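Local coordinates for molybdate-binding protein MolA (Haemophilus influenzae, PDB 3PSH) that binds molybdate or tungstate in the periplasm and serves the MolBC ABC transporter in low-affinity molybdate import, at residues R10-P15 and P108-S113; V42-N47 and E64-P69; K49-K54 and Q241-D246; V57-E62 and Y319-K324; V184-A189 and A209-V214. All coordinates share one frame; numbering follows the deposited sequence.

Interaction 1 of 5, residues R10-P15 and P108-S113; sequences RKVTIP and PVVAIS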
# COMPACT_ATOMS: atom_id res chain seq x y z
N ARG A 10 -3.48 -9.89 -18.64
CA ARG A 10 -3.15 -11.26 -19.04
C ARG A 10 -4.29 -12.18 -18.71
O ARG A 10 -4.83 -12.16 -17.58
CB ARG A 10 -1.90 -11.72 -18.33
CG ARG A 10 -0.68 -10.87 -18.71
CD ARG A 10 0.47 -11.11 -17.69
NE ARG A 10 1.03 -12.48 -17.82
CZ ARG A 10 0.83 -13.47 -16.93
NH1 ARG A 10 0.02 -13.33 -15.89
NH2 ARG A 10 1.42 -14.65 -17.20
N LYS A 11 -4.68 -13.02 -19.68
CA LYS A 11 -5.69 -14.07 -19.38
C LYS A 11 -4.88 -15.24 -18.76
O LYS A 11 -3.88 -15.76 -19.42
CB LYS A 11 -6.32 -14.63 -20.64
CG LYS A 11 -7.05 -13.54 -21.42
CD LYS A 11 -8.30 -12.96 -20.68
CE LYS A 11 -8.93 -11.82 -21.54
NZ LYS A 11 -9.89 -10.94 -20.78
N VAL A 12 -5.34 -15.70 -17.60
CA VAL A 12 -4.64 -16.73 -16.83
C VAL A 12 -5.62 -17.84 -16.44
O VAL A 12 -6.71 -17.63 -15.81
CB VAL A 12 -4.01 -16.19 -15.47
CG1 VAL A 12 -3.17 -17.23 -14.75
CG2 VAL A 12 -3.18 -14.98 -15.72
N THR A 13 -5.16 -19.02 -16.75
CA THR A 13 -5.97 -20.22 -16.33
C THR A 13 -5.48 -20.78 -15.04
O THR A 13 -4.25 -21.03 -14.90
CB THR A 13 -5.93 -21.33 -17.43
OG1 THR A 13 -6.39 -20.76 -18.67
CG2 THR A 13 -6.87 -22.44 -17.07
N ILE A 14 -6.40 -20.92 -14.09
CA ILE A 14 -5.96 -21.40 -12.73
C ILE A 14 -6.84 -22.56 -12.32
O ILE A 14 -7.95 -22.69 -12.84
CB ILE A 14 -6.03 -20.29 -11.67
CG1 ILE A 14 -7.49 -19.77 -11.56
CG2 ILE A 14 -5.09 -19.08 -12.10
CD1 ILE A 14 -7.64 -18.68 -10.44
N PRO A 15 -6.40 -23.34 -11.35
CA PRO A 15 -7.27 -24.39 -10.83
C PRO A 15 -8.57 -23.84 -10.22
O PRO A 15 -8.68 -22.66 -9.84
CB PRO A 15 -6.43 -24.97 -9.68
CG PRO A 15 -5.04 -24.73 -10.08
CD PRO A 15 -5.07 -23.36 -10.70
N PRO A 108 0.76 -21.05 -12.98
CA PRO A 108 -0.00 -19.82 -13.38
C PRO A 108 0.55 -18.63 -12.54
O PRO A 108 0.88 -18.76 -11.37
CB PRO A 108 -1.48 -20.14 -12.96
CG PRO A 108 -1.45 -21.65 -12.75
CD PRO A 108 -0.11 -22.05 -12.33
N VAL A 109 0.57 -17.46 -13.18
CA VAL A 109 1.03 -16.23 -12.55
C VAL A 109 -0.08 -15.16 -12.65
O VAL A 109 -0.68 -14.98 -13.72
CB VAL A 109 2.21 -15.66 -13.41
CG1 VAL A 109 2.58 -14.13 -12.96
CG2 VAL A 109 3.46 -16.51 -13.23
N VAL A 110 -0.32 -14.46 -11.54
CA VAL A 110 -1.36 -13.46 -11.51
C VAL A 110 -0.69 -12.18 -10.98
O VAL A 110 -0.16 -12.17 -9.86
CB VAL A 110 -2.45 -13.81 -10.50
CG1 VAL A 110 -3.56 -12.65 -10.39
CG2 VAL A 110 -3.16 -15.07 -10.97
N ALA A 111 -0.62 -11.21 -11.90
CA ALA A 111 0.08 -9.87 -11.64
C ALA A 111 -0.91 -8.90 -11.02
O ALA A 111 -2.14 -8.82 -11.49
CB ALA A 111 0.64 -9.34 -12.97
N ILE A 112 -0.50 -8.27 -9.93
CA ILE A 112 -1.41 -7.36 -9.24
C ILE A 112 -0.75 -5.96 -9.20
O ILE A 112 0.38 -5.80 -8.82
CB ILE A 112 -1.64 -7.84 -7.81
CG1 ILE A 112 -2.45 -9.16 -7.79
CG2 ILE A 112 -2.43 -6.70 -6.96
CD1 ILE A 112 -3.94 -9.16 -8.30
N SER A 113 -1.55 -4.97 -9.63
CA SER A 113 -1.05 -3.61 -9.60
C SER A 113 -1.90 -2.77 -8.65
O SER A 113 -1.44 -1.67 -8.32
CB SER A 113 -1.24 -2.92 -10.95
OG SER A 113 -2.60 -2.88 -11.29
O HOH W 1 0.34 -17.33 -16.26
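The backbones of R10-P15 and P108-S113 come closest at I14 and P108, whose CA atoms lie 6.2 Å apart. No backbone hydrogen bond joins strand 11-14 to strand 109-112. Side chains reach the backbone and each other, and one water bridges. R10 NH1 donates to V109 O at 2.8 Å. The oxygen lies in the guanidinium plane, but NH1 sits well above the carbonyl plane. The arginine chain bends at chi3 (69°), which turns its end toward V109. A water bridges R10 NH2 and V109 N, so V109 is held at both backbone polar atoms. D6 forms a salt bridge with the same NH1. Strand 109-112 is an outermost strand of the parallel sheet 41-44, 21-24, 87-91 and 109-112. Strand 11-14 belongs to a separate antiparallel hairpin with strand 2-5. V12 CG1 packs on P108 CB at 3.8 Å, the side chains crossing at about a right angle. I14 CG2 meets P108 CB at 3.9 Å. Helix 132-151 touches both I14 and V110.

Interaction 2 of 5, residues V42-N47 and E64-P69; sequences VGVLSN and ENMAMP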
# COMPACT_ATOMS: atom_id res chain seq x y z
N VAL A 42 1.47 -20.81 0.77
CA VAL A 42 2.58 -21.63 1.23
C VAL A 42 3.94 -20.98 0.99
O VAL A 42 4.97 -21.55 1.41
CB VAL A 42 2.58 -23.03 0.61
CG1 VAL A 42 1.29 -23.78 1.07
CG2 VAL A 42 2.78 -22.89 -0.88
N GLY A 43 3.96 -19.80 0.29
CA GLY A 43 5.24 -19.01 0.29
C GLY A 43 4.93 -17.54 0.09
O GLY A 43 3.86 -17.20 -0.36
N VAL A 44 5.89 -16.73 0.49
CA VAL A 44 5.67 -15.27 0.41
C VAL A 44 7.02 -14.64 0.06
O VAL A 44 8.06 -15.32 0.24
CB VAL A 44 5.13 -14.72 1.84
CG1 VAL A 44 3.77 -15.32 2.21
CG2 VAL A 44 6.13 -14.93 2.95
N LEU A 45 7.01 -13.40 -0.44
CA LEU A 45 8.24 -12.66 -0.71
C LEU A 45 9.23 -12.69 0.47
O LEU A 45 8.88 -12.53 1.63
CB LEU A 45 7.97 -11.19 -1.15
CG LEU A 45 7.31 -10.26 -0.10
CD1 LEU A 45 7.39 -8.79 -0.61
CD2 LEU A 45 5.95 -10.57 0.35
N SER A 46 10.48 -12.88 0.14
CA SER A 46 11.47 -13.03 1.22
C SER A 46 11.72 -11.71 2.04
O SER A 46 12.18 -11.81 3.20
CB SER A 46 12.78 -13.57 0.61
OG SER A 46 13.37 -12.64 -0.31
N ASN A 47 11.39 -10.54 1.44
CA ASN A 47 11.44 -9.25 2.16
C ASN A 47 10.14 -8.82 2.82
O ASN A 47 9.93 -7.58 3.00
CB ASN A 47 12.02 -8.18 1.21
CG ASN A 47 11.32 -8.08 -0.11
OD1 ASN A 47 10.68 -9.04 -0.59
ND2 ASN A 47 11.45 -6.88 -0.75
N GLU A 64 5.56 -16.31 9.93
CA GLU A 64 6.88 -16.48 10.51
C GLU A 64 7.61 -17.72 9.99
O GLU A 64 8.82 -17.67 9.76
CB GLU A 64 6.73 -16.55 12.01
CG GLU A 64 8.09 -16.46 12.77
CD GLU A 64 8.80 -15.13 12.55
OE1 GLU A 64 8.38 -14.08 13.06
OE2 GLU A 64 9.81 -15.16 11.87
N ASN A 65 6.87 -18.79 9.77
CA ASN A 65 7.47 -20.07 9.26
C ASN A 65 7.12 -20.33 7.80
O ASN A 65 7.33 -21.44 7.22
CB ASN A 65 6.99 -21.23 10.14
CG ASN A 65 7.49 -21.12 11.60
OD1 ASN A 65 6.74 -21.44 12.52
ND2 ASN A 65 8.73 -20.70 11.80
N MET A 66 6.57 -19.31 7.14
CA MET A 66 6.30 -19.39 5.74
C MET A 66 7.58 -19.49 4.90
O MET A 66 8.57 -18.74 5.08
CB MET A 66 5.56 -18.13 5.30
CG MET A 66 4.57 -18.19 4.20
SD MET A 66 3.17 -19.36 4.22
CE MET A 66 1.85 -18.55 5.05
N ALA A 67 7.61 -20.46 3.98
CA ALA A 67 8.65 -20.48 2.97
C ALA A 67 8.74 -19.15 2.11
O ALA A 67 7.69 -18.48 1.94
CB ALA A 67 8.41 -21.67 2.00
N MET A 68 9.92 -18.82 1.58
CA MET A 68 10.21 -17.53 0.83
C MET A 68 11.01 -17.81 -0.42
O MET A 68 12.25 -17.67 -0.46
CB MET A 68 10.99 -16.60 1.79
CG MET A 68 10.09 -16.16 2.92
SD MET A 68 11.03 -15.21 4.19
CE MET A 68 11.88 -16.52 5.11
N PRO A 69 10.32 -18.24 -1.48
CA PRO A 69 11.01 -18.71 -2.68
C PRO A 69 11.28 -17.64 -3.72
O PRO A 69 11.55 -17.96 -4.86
CB PRO A 69 10.03 -19.76 -3.23
CG PRO A 69 8.66 -19.14 -2.99
CD PRO A 69 8.88 -18.62 -1.53
O HOH W 2 5.62 -22.67 3.81
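V44 and M66 form the tight part of this contact. V44 CG1 lies 3.6 Å from M66 CG, and the two side chains cross at about a right angle. The methionine chain bends at chi2 (54°) and again at chi3. This folds M66 SD back to the strand backbone, 3.7 Å from V42 C. Next to this packing, V44 N donates to A67 O at 2.9 Å, in the carbonyl plane. G43 CA also approaches A67 O, at 3.0 Å, as a CA-H...O contact. A second such contact runs from M68 CA to V44 O, at 3.1 Å. G43 has no side chain, so the backbone of A67 and the ring of P69 can come close here. P69 continues inward to V22 and to helix 77-82.

The solvent side holds the exposed side chains of M68 and S46. Their CB atoms, M68 CB and S46 CB, are 3.7 Å apart, and M68 SD lies 3.7 Å from S46 O. At the V42 end a water links V42 O to A67 N in place of a direct bond.

Strand 41-44 is an outermost strand of a parallel sheet. The loop E64-P69 crosses it at a slant and meets it at G43 and V44. L45 turns the other way, onto H26 of the molybdate site. With one direct backbone bond and one water-mediated link, the loop's placement against the strand rests largely on apolar and sulfur packing.

Interaction 3 of 5, residues K49-K54 and Q241-D246; sequences KKQLGK and QDRYPD. With MOO (molybdate ion), chain B.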
# COMPACT_ATOMS: atom_id res chain seq x y z
N LYS A 49 9.07 -9.00 5.98
CA LYS A 49 9.11 -8.23 7.23
C LYS A 49 9.54 -6.77 6.94
O LYS A 49 9.03 -5.85 7.53
CB LYS A 49 10.15 -8.87 8.18
CG LYS A 49 9.67 -10.23 8.71
CD LYS A 49 10.66 -10.89 9.78
CE LYS A 49 10.18 -12.34 10.20
NZ LYS A 49 11.47 -12.87 10.90
N LYS A 50 10.47 -6.58 6.06
CA LYS A 50 10.89 -5.18 5.72
C LYS A 50 9.72 -4.36 5.10
O LYS A 50 9.42 -3.21 5.56
CB LYS A 50 12.12 -5.13 4.84
CG LYS A 50 12.42 -3.73 4.49
CD LYS A 50 13.90 -3.62 4.11
CE LYS A 50 14.36 -2.18 4.05
NZ LYS A 50 14.04 -1.86 2.63
N GLN A 51 9.02 -5.00 4.16
CA GLN A 51 8.02 -4.26 3.42
C GLN A 51 6.71 -4.07 4.16
O GLN A 51 5.97 -3.07 3.93
CB GLN A 51 7.76 -5.06 2.09
CG GLN A 51 8.93 -4.95 1.11
CD GLN A 51 9.28 -3.51 0.69
OE1 GLN A 51 8.44 -2.66 0.53
NE2 GLN A 51 10.61 -3.24 0.55
N LEU A 52 6.37 -5.04 5.06
CA LEU A 52 5.18 -4.93 5.91
C LEU A 52 5.42 -4.30 7.28
O LEU A 52 4.43 -3.96 7.97
CB LEU A 52 4.39 -6.28 6.07
CG LEU A 52 3.85 -6.81 4.71
CD1 LEU A 52 3.28 -8.24 4.92
CD2 LEU A 52 2.59 -6.02 4.28
N GLY A 53 6.67 -4.14 7.67
CA GLY A 53 6.97 -3.69 8.98
C GLY A 53 7.22 -4.77 10.01
O GLY A 53 6.59 -5.80 10.01
N LYS A 54 8.06 -4.48 10.99
CA LYS A 54 8.42 -5.53 11.93
C LYS A 54 7.24 -6.02 12.76
O LYS A 54 7.31 -7.16 13.35
CB LYS A 54 9.60 -5.06 12.83
CG LYS A 54 9.09 -4.22 14.03
CD LYS A 54 10.25 -3.54 14.78
CE LYS A 54 9.69 -2.54 15.76
NZ LYS A 54 8.82 -3.26 16.80
N GLN A 241 6.44 6.61 7.33
CA GLN A 241 5.67 5.36 7.32
C GLN A 241 5.99 4.55 8.55
O GLN A 241 7.20 4.46 8.88
CB GLN A 241 6.09 4.56 6.06
CG GLN A 241 5.60 5.28 4.75
CD GLN A 241 6.04 4.62 3.42
OE1 GLN A 241 6.92 3.69 3.40
NE2 GLN A 241 5.41 5.06 2.33
N ASP A 242 4.96 3.90 9.13
CA ASP A 242 5.11 3.11 10.36
C ASP A 242 6.15 1.99 10.23
O ASP A 242 6.87 1.68 11.23
CB ASP A 242 3.79 2.47 10.76
CG ASP A 242 3.86 1.80 12.13
OD1 ASP A 242 4.24 2.51 13.12
OD2 ASP A 242 3.49 0.62 12.24
N ARG A 243 6.30 1.46 9.01
CA ARG A 243 7.33 0.37 8.84
C ARG A 243 8.78 0.84 8.90
O ARG A 243 9.68 -0.01 8.95
CB ARG A 243 7.15 -0.38 7.53
CG ARG A 243 7.14 0.58 6.29
CD ARG A 243 6.78 -0.22 4.95
NE ARG A 243 6.74 0.80 3.87
CZ ARG A 243 6.38 0.53 2.58
NH1 ARG A 243 6.14 -0.78 2.27
NH2 ARG A 243 6.34 1.46 1.62
N TYR A 244 9.00 2.18 8.85
CA TYR A 244 10.33 2.77 8.93
C TYR A 244 10.48 3.76 10.08
O TYR A 244 10.87 4.89 9.89
CB TYR A 244 10.65 3.42 7.61
CG TYR A 244 10.65 2.45 6.42
CD1 TYR A 244 11.31 1.20 6.49
CD2 TYR A 244 9.97 2.75 5.21
CE1 TYR A 244 11.31 0.32 5.39
CE2 TYR A 244 10.07 1.86 4.05
CZ TYR A 244 10.69 0.65 4.19
OH TYR A 244 10.77 -0.27 3.14
N PRO A 245 10.25 3.30 11.30
CA PRO A 245 10.19 4.22 12.40
C PRO A 245 11.53 4.90 12.69
O PRO A 245 11.52 6.05 13.21
CB PRO A 245 9.86 3.29 13.57
CG PRO A 245 10.43 1.95 13.19
CD PRO A 245 10.11 1.89 11.71
N ASP A 246 12.67 4.27 12.34
CA ASP A 246 14.01 4.90 12.56
C ASP A 246 14.15 6.23 11.82
O ASP A 246 15.04 7.09 12.15
CB ASP A 246 15.14 3.95 12.11
CG ASP A 246 15.26 2.66 12.96
OD1 ASP A 246 14.57 2.53 14.02
OD2 ASP A 246 16.10 1.81 12.55
MO MOO B . 4.83 0.56 -1.72
O1 MOO B . 5.20 2.10 -1.13
O2 MOO B . 5.58 0.27 -3.25
O3 MOO B . 3.15 0.43 -1.94
O4 MOO B . 5.20 -0.53 -0.48
O HOH W 3 10.71 -2.17 7.67
O HOH W 4 13.27 0.92 2.04
O HOH W 5 9.12 -0.15 1.38
O HOH W 6 9.36 -1.80 11.16
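R243 joins the end of helix 48-52 to the bound molybdate, across the cleft between the two lobes of a periplasmic binding protein. R243 NH1 donates to Q51 O at 2.8 Å, in the carbonyl plane and on a lone pair. R243 NH1 also donates to molybdate O4 at 2.9 Å. R243 NH2 donates to molybdate O1 at 3.0 Å and, at slightly longer range, to O4. H26, Q27, Y196, G279 and Y280 complete the hydrogen bonding to the anion.

Q241 forms the next shell. Its OE1 takes bonds from R243 NE and NH2, both from one face of the amide. The guanidinium is thus gripped in its own plane by Q51 O, Q241 OE1 and the anion, which fixes its rotation. W278 adds a cation-pi contact. The arginine chain is extended from CG to NE, and CG lies over the centre of the Y244 ring. A type I turn from Q241 to Y244 sets these side chains beside one another.

Further out, R243 CB packs on G53 CA at 3.6 Å, where the chain leaves the helix with positive phi. One water bridges K50 O and R243 O, and another bridges K54 N and R243 O. A further water lies 3.0 Å above the centre of the R243 guanidinium plane and donates to Q51 OE1 at 2.7 Å.

Interaction 4 of 5, residues V57-E62 and Y319-K324; sequences VRLAPE and YRTSYK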
# COMPACT_ATOMS: atom_id res chain seq x y z
N VAL A 57 3.88 -9.30 11.77
CA VAL A 57 3.84 -10.73 12.16
C VAL A 57 2.85 -10.84 13.35
O VAL A 57 2.24 -11.91 13.58
CB VAL A 57 5.31 -11.19 12.50
CG1 VAL A 57 5.73 -10.56 13.84
CG2 VAL A 57 5.46 -12.75 12.52
N ARG A 58 2.58 -9.75 14.06
CA ARG A 58 1.59 -9.82 15.09
C ARG A 58 0.18 -10.16 14.56
O ARG A 58 -0.66 -10.79 15.27
CB ARG A 58 1.51 -8.55 15.94
CG ARG A 58 0.54 -8.73 17.13
CD ARG A 58 0.43 -7.46 17.97
NE ARG A 58 -0.39 -6.50 17.23
CZ ARG A 58 -1.73 -6.49 17.34
NH1 ARG A 58 -2.37 -7.37 18.10
NH2 ARG A 58 -2.44 -5.65 16.64
N LEU A 59 -0.15 -9.66 13.38
CA LEU A 59 -1.47 -9.76 12.78
C LEU A 59 -1.55 -11.09 12.00
O LEU A 59 -2.64 -11.63 11.75
CB LEU A 59 -1.66 -8.62 11.76
CG LEU A 59 -1.51 -7.16 12.38
CD1 LEU A 59 -1.42 -6.05 11.21
CD2 LEU A 59 -2.55 -6.78 13.41
N ALA A 60 -0.41 -11.58 11.57
CA ALA A 60 -0.37 -12.84 10.81
C ALA A 60 0.80 -13.73 11.27
O ALA A 60 1.82 -13.78 10.55
CB ALA A 60 -0.36 -12.50 9.31
N PRO A 61 0.69 -14.32 12.52
CA PRO A 61 1.90 -15.05 13.02
C PRO A 61 2.28 -16.18 12.14
O PRO A 61 3.42 -16.65 12.17
CB PRO A 61 1.43 -15.66 14.35
CG PRO A 61 0.15 -15.10 14.69
CD PRO A 61 -0.24 -14.06 13.65
N GLU A 62 1.31 -16.68 11.38
CA GLU A 62 1.59 -17.81 10.46
C GLU A 62 2.62 -17.47 9.35
O GLU A 62 3.22 -18.38 8.72
CB GLU A 62 0.26 -18.43 9.91
CG GLU A 62 -0.55 -17.48 9.01
CD GLU A 62 -1.45 -16.40 9.76
OE1 GLU A 62 -1.23 -16.14 10.97
OE2 GLU A 62 -2.34 -15.80 9.09
N TYR A 319 -8.61 -8.19 10.46
CA TYR A 319 -7.39 -8.82 10.99
C TYR A 319 -7.66 -9.79 12.11
O TYR A 319 -6.73 -10.38 12.58
CB TYR A 319 -6.37 -7.77 11.47
CG TYR A 319 -5.74 -6.93 10.36
CD1 TYR A 319 -4.88 -7.52 9.40
CD2 TYR A 319 -6.00 -5.53 10.29
CE1 TYR A 319 -4.24 -6.74 8.40
CE2 TYR A 319 -5.30 -4.73 9.31
CZ TYR A 319 -4.51 -5.35 8.34
OH TYR A 319 -3.83 -4.60 7.44
N ARG A 320 -8.92 -9.93 12.51
CA ARG A 320 -9.40 -10.90 13.55
C ARG A 320 -8.64 -10.67 14.91
O ARG A 320 -8.39 -11.61 15.75
CB ARG A 320 -9.24 -12.35 13.00
CG ARG A 320 -9.87 -12.59 11.68
CD ARG A 320 -9.33 -13.91 11.05
NE ARG A 320 -7.97 -13.63 10.54
CZ ARG A 320 -7.66 -12.97 9.39
NH1 ARG A 320 -8.57 -12.38 8.64
NH2 ARG A 320 -6.38 -12.80 9.09
N THR A 321 -8.25 -9.42 15.12
CA THR A 321 -7.61 -9.03 16.37
C THR A 321 -7.84 -7.53 16.63
O THR A 321 -8.42 -6.85 15.79
CB THR A 321 -6.09 -9.38 16.41
OG1 THR A 321 -5.67 -9.25 17.78
CG2 THR A 321 -5.24 -8.51 15.50
N SER A 322 -7.50 -7.07 17.82
CA SER A 322 -7.48 -5.61 18.06
C SER A 322 -6.27 -4.89 17.47
O SER A 322 -5.23 -5.51 17.17
CB SER A 322 -7.59 -5.32 19.57
OG SER A 322 -6.44 -5.81 20.18
N TYR A 323 -6.40 -3.56 17.31
CA TYR A 323 -5.24 -2.70 17.03
C TYR A 323 -4.40 -2.45 18.28
O TYR A 323 -4.93 -2.21 19.41
CB TYR A 323 -5.70 -1.37 16.36
CG TYR A 323 -4.63 -0.31 16.28
CD1 TYR A 323 -3.53 -0.35 15.30
CD2 TYR A 323 -4.72 0.81 17.09
CE1 TYR A 323 -2.57 0.69 15.23
CE2 TYR A 323 -3.73 1.85 17.02
CZ TYR A 323 -2.74 1.85 16.08
OH TYR A 323 -1.76 2.83 16.09
N LYS A 324 -3.10 -2.51 18.08
CA LYS A 324 -2.11 -2.26 19.10
C LYS A 324 -1.19 -1.13 18.65
O LYS A 324 -0.41 -1.34 17.74
CB LYS A 324 -1.27 -3.56 19.34
CG LYS A 324 -0.41 -3.51 20.59
CD LYS A 324 0.11 -4.90 20.94
CE LYS A 324 0.82 -4.95 22.29
NZ LYS A 324 2.28 -4.73 22.01
O HOH W 7 -1.41 -3.26 15.69
O HOH W 8 -4.78 -11.97 13.54
O HOH W 9 -3.90 -13.70 10.10
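The guanidinium of R58 has K324 CB over one face, 3.5 Å above its plane and offset toward the rim. At its edge, in plane, lies S322 O. R58 NH2 donates to S322 O at 2.8 Å with an N-H...O angle of 171°, almost straight. The ring of Y319 has L59 CD1 over one face, 4.1 Å from the centroid and 14° off the normal. This is a CH-pi contact. The hydroxyl of Y319 bonds N30, in helix 26-34.

R58 extends away from its backbone, with CG opposite N at chi1 -174°. A bend at chi3 then lays the guanidinium beside the chain S322-K324. A water accepts from both R58 NH2 and K324 N. K324 slants across R58, with K324 CD 3.9 Å from R58 CD.

The contact ties the loop after helix 48-52 to the C-terminal tail, which leaves helix 307-319 at R320 with positive phi. It is packing between distant parts of the chain, away from the molybdate itself. L59 CD2 also meets T321 CG2 at 3.8 Å, while Y315 of helix 307-319 touches L59.

Two waters also link the segments. One donates to L59 O and Y319 O. The other donates to L59 O and E62 OE2 and accepts from R320 NH2, with 2.8 Å between that nitrogen and the water. E62 OE2 also bonds T38, and R320 NH2 also bonds V33 O.

Interaction 5 of 5, residues V184-A189 and A209-V214; sequences VRTYMA and AGAYNV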
# COMPACT_ATOMS: atom_id res chain seq x y z
N VAL A 184 -2.49 21.70 3.14
CA VAL A 184 -1.28 21.59 4.02
C VAL A 184 -0.15 20.93 3.21
O VAL A 184 -0.37 19.82 2.62
CB VAL A 184 -1.60 20.74 5.29
CG1 VAL A 184 -0.26 20.57 6.08
CG2 VAL A 184 -2.66 21.40 6.13
N ARG A 185 1.00 21.61 3.05
CA ARG A 185 2.17 21.07 2.28
C ARG A 185 2.95 20.06 3.11
O ARG A 185 3.56 20.40 4.13
CB ARG A 185 3.06 22.21 1.84
CG ARG A 185 2.27 23.05 0.76
CD ARG A 185 3.03 24.30 0.26
NE ARG A 185 4.43 23.98 -0.13
CZ ARG A 185 4.89 23.39 -1.24
NH1 ARG A 185 4.07 22.94 -2.25
NH2 ARG A 185 6.25 23.27 -1.33
N THR A 186 3.00 18.80 2.59
CA THR A 186 3.38 17.66 3.37
C THR A 186 4.42 16.86 2.61
O THR A 186 4.37 16.92 1.36
CB THR A 186 2.11 16.82 3.65
OG1 THR A 186 1.07 17.62 4.28
CG2 THR A 186 2.37 15.65 4.52
N TYR A 187 5.30 16.18 3.34
CA TYR A 187 6.37 15.46 2.68
C TYR A 187 6.46 14.10 3.32
O TYR A 187 6.49 13.99 4.55
CB TYR A 187 7.68 16.22 2.95
CG TYR A 187 8.91 15.50 2.37
CD1 TYR A 187 9.21 15.60 0.98
CD2 TYR A 187 9.79 14.78 3.20
CE1 TYR A 187 10.35 14.94 0.43
CE2 TYR A 187 10.95 14.10 2.62
CZ TYR A 187 11.20 14.23 1.25
OH TYR A 187 12.28 13.51 0.83
N MET A 188 6.62 13.08 2.46
CA MET A 188 6.80 11.72 2.92
C MET A 188 8.31 11.37 2.94
O MET A 188 8.91 11.24 1.90
CB MET A 188 5.94 10.79 2.01
CG MET A 188 6.18 9.37 2.26
SD MET A 188 5.95 8.80 3.96
CE MET A 188 4.39 9.12 4.17
N ALA A 189 8.86 11.16 4.10
CA ALA A 189 10.32 10.86 4.20
C ALA A 189 10.51 9.34 4.44
O ALA A 189 10.14 8.81 5.47
CB ALA A 189 10.92 11.69 5.40
N ALA A 209 -7.17 14.06 2.53
CA ALA A 209 -7.20 14.58 3.90
C ALA A 209 -6.81 16.06 3.94
O ALA A 209 -6.32 16.58 4.93
CB ALA A 209 -6.26 13.70 4.80
N GLY A 210 -6.96 16.76 2.80
CA GLY A 210 -6.76 18.26 2.86
C GLY A 210 -5.32 18.72 2.85
O GLY A 210 -5.00 19.84 3.37
N ALA A 211 -4.43 17.91 2.18
CA ALA A 211 -3.03 18.14 2.10
C ALA A 211 -2.54 17.95 0.72
O ALA A 211 -3.34 17.69 -0.18
CB ALA A 211 -2.25 17.16 3.07
N TYR A 212 -1.28 18.17 0.53
CA TYR A 212 -0.66 18.11 -0.79
C TYR A 212 0.75 17.61 -0.67
O TYR A 212 1.46 18.05 0.21
CB TYR A 212 -0.61 19.51 -1.40
CG TYR A 212 0.17 19.48 -2.66
CD1 TYR A 212 -0.25 18.57 -3.72
CD2 TYR A 212 1.38 20.22 -2.79
CE1 TYR A 212 0.49 18.44 -4.94
CE2 TYR A 212 2.20 20.04 -4.00
CZ TYR A 212 1.71 19.14 -5.05
OH TYR A 212 2.50 19.03 -6.17
N ASN A 213 1.16 16.69 -1.56
CA ASN A 213 2.48 16.09 -1.54
C ASN A 213 3.46 17.05 -2.22
O ASN A 213 3.45 17.12 -3.48
CB ASN A 213 2.44 14.69 -2.28
CG ASN A 213 3.80 14.07 -2.36
OD1 ASN A 213 4.79 14.62 -1.89
ND2 ASN A 213 3.87 12.82 -2.89
N VAL A 214 4.35 17.74 -1.46
CA VAL A 214 5.23 18.76 -2.09
C VAL A 214 6.12 18.22 -3.23
O VAL A 214 6.45 18.98 -4.15
CB VAL A 214 6.10 19.47 -1.03
CG1 VAL A 214 5.18 19.99 0.04
CG2 VAL A 214 7.07 18.50 -0.37
O HOH W 10 6.78 13.62 -0.38
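R185 and Y212 lie side by side and point the same way, on one face of the sheet. Their guanidinium and ring planes are 33° apart. R185 NH1 sits at the edge of the tyrosine ring, 3.9 Å from Y212 CD2. V214 comes in across the arginine at about a right angle. V214 CG1 lies over the centre of the R185 guanidinium, 3.6 Å above the plane. The bend at chi3 (49°) folds R185 over this methyl, and NH2 goes on to bond W233 O. The other methyl, V214 CG2, meets the edge of the Y187 ring at CD1, 3.8 Å away.

V184, T186, A211 and N213 point to the other face. T186 OG1 packs on A211 CB at 3.6 Å and donates to V184 O. Y212 N grips that same oxygen from the opposite face of the carbonyl plane. N213 uses ND2 to bond the backbone oxygen of Y196, whose side chain binds molybdate. A water joins N213 OD1 to M188 N.

Between the faces runs a parallel ladder. V184 N bonds G210 O, while T186 N bonds Y212 O and V214 N bonds T186 O, both at 2.9 Å. G210 also ends helix 201-208 in a Schellman motif, from which the chain enters strand 211-213. Strand 184-188, helix 201-208 and strand 211-213 form a beta-alpha-beta crossover at the edge of the second lobe's parallel sheet.

In the fold
Each of the two lobes has a four-stranded parallel sheet of order 2-1-3-4. Interactions 1 and 2 lie on the outermost strands of the first sheet, 109-112 and 41-44, with centres about 20 Å apart. Interaction 5 lies at the edge of the second sheet, its centre about 36 Å from that of interaction 1. Interaction 3 spans the cleft. It touches interaction 2 through the K49-E64 salt bridge and interaction 5 through Q241 and M188. Interaction 4, centred about 15 Å from the centre of interaction 3, ties the C-terminal tail to the first lobe. Along the chain, interaction 2 nests inside 1, and 5 inside 3 and 4. Interaction 3 alone holds molybdate; the others pack lobes and tail around it.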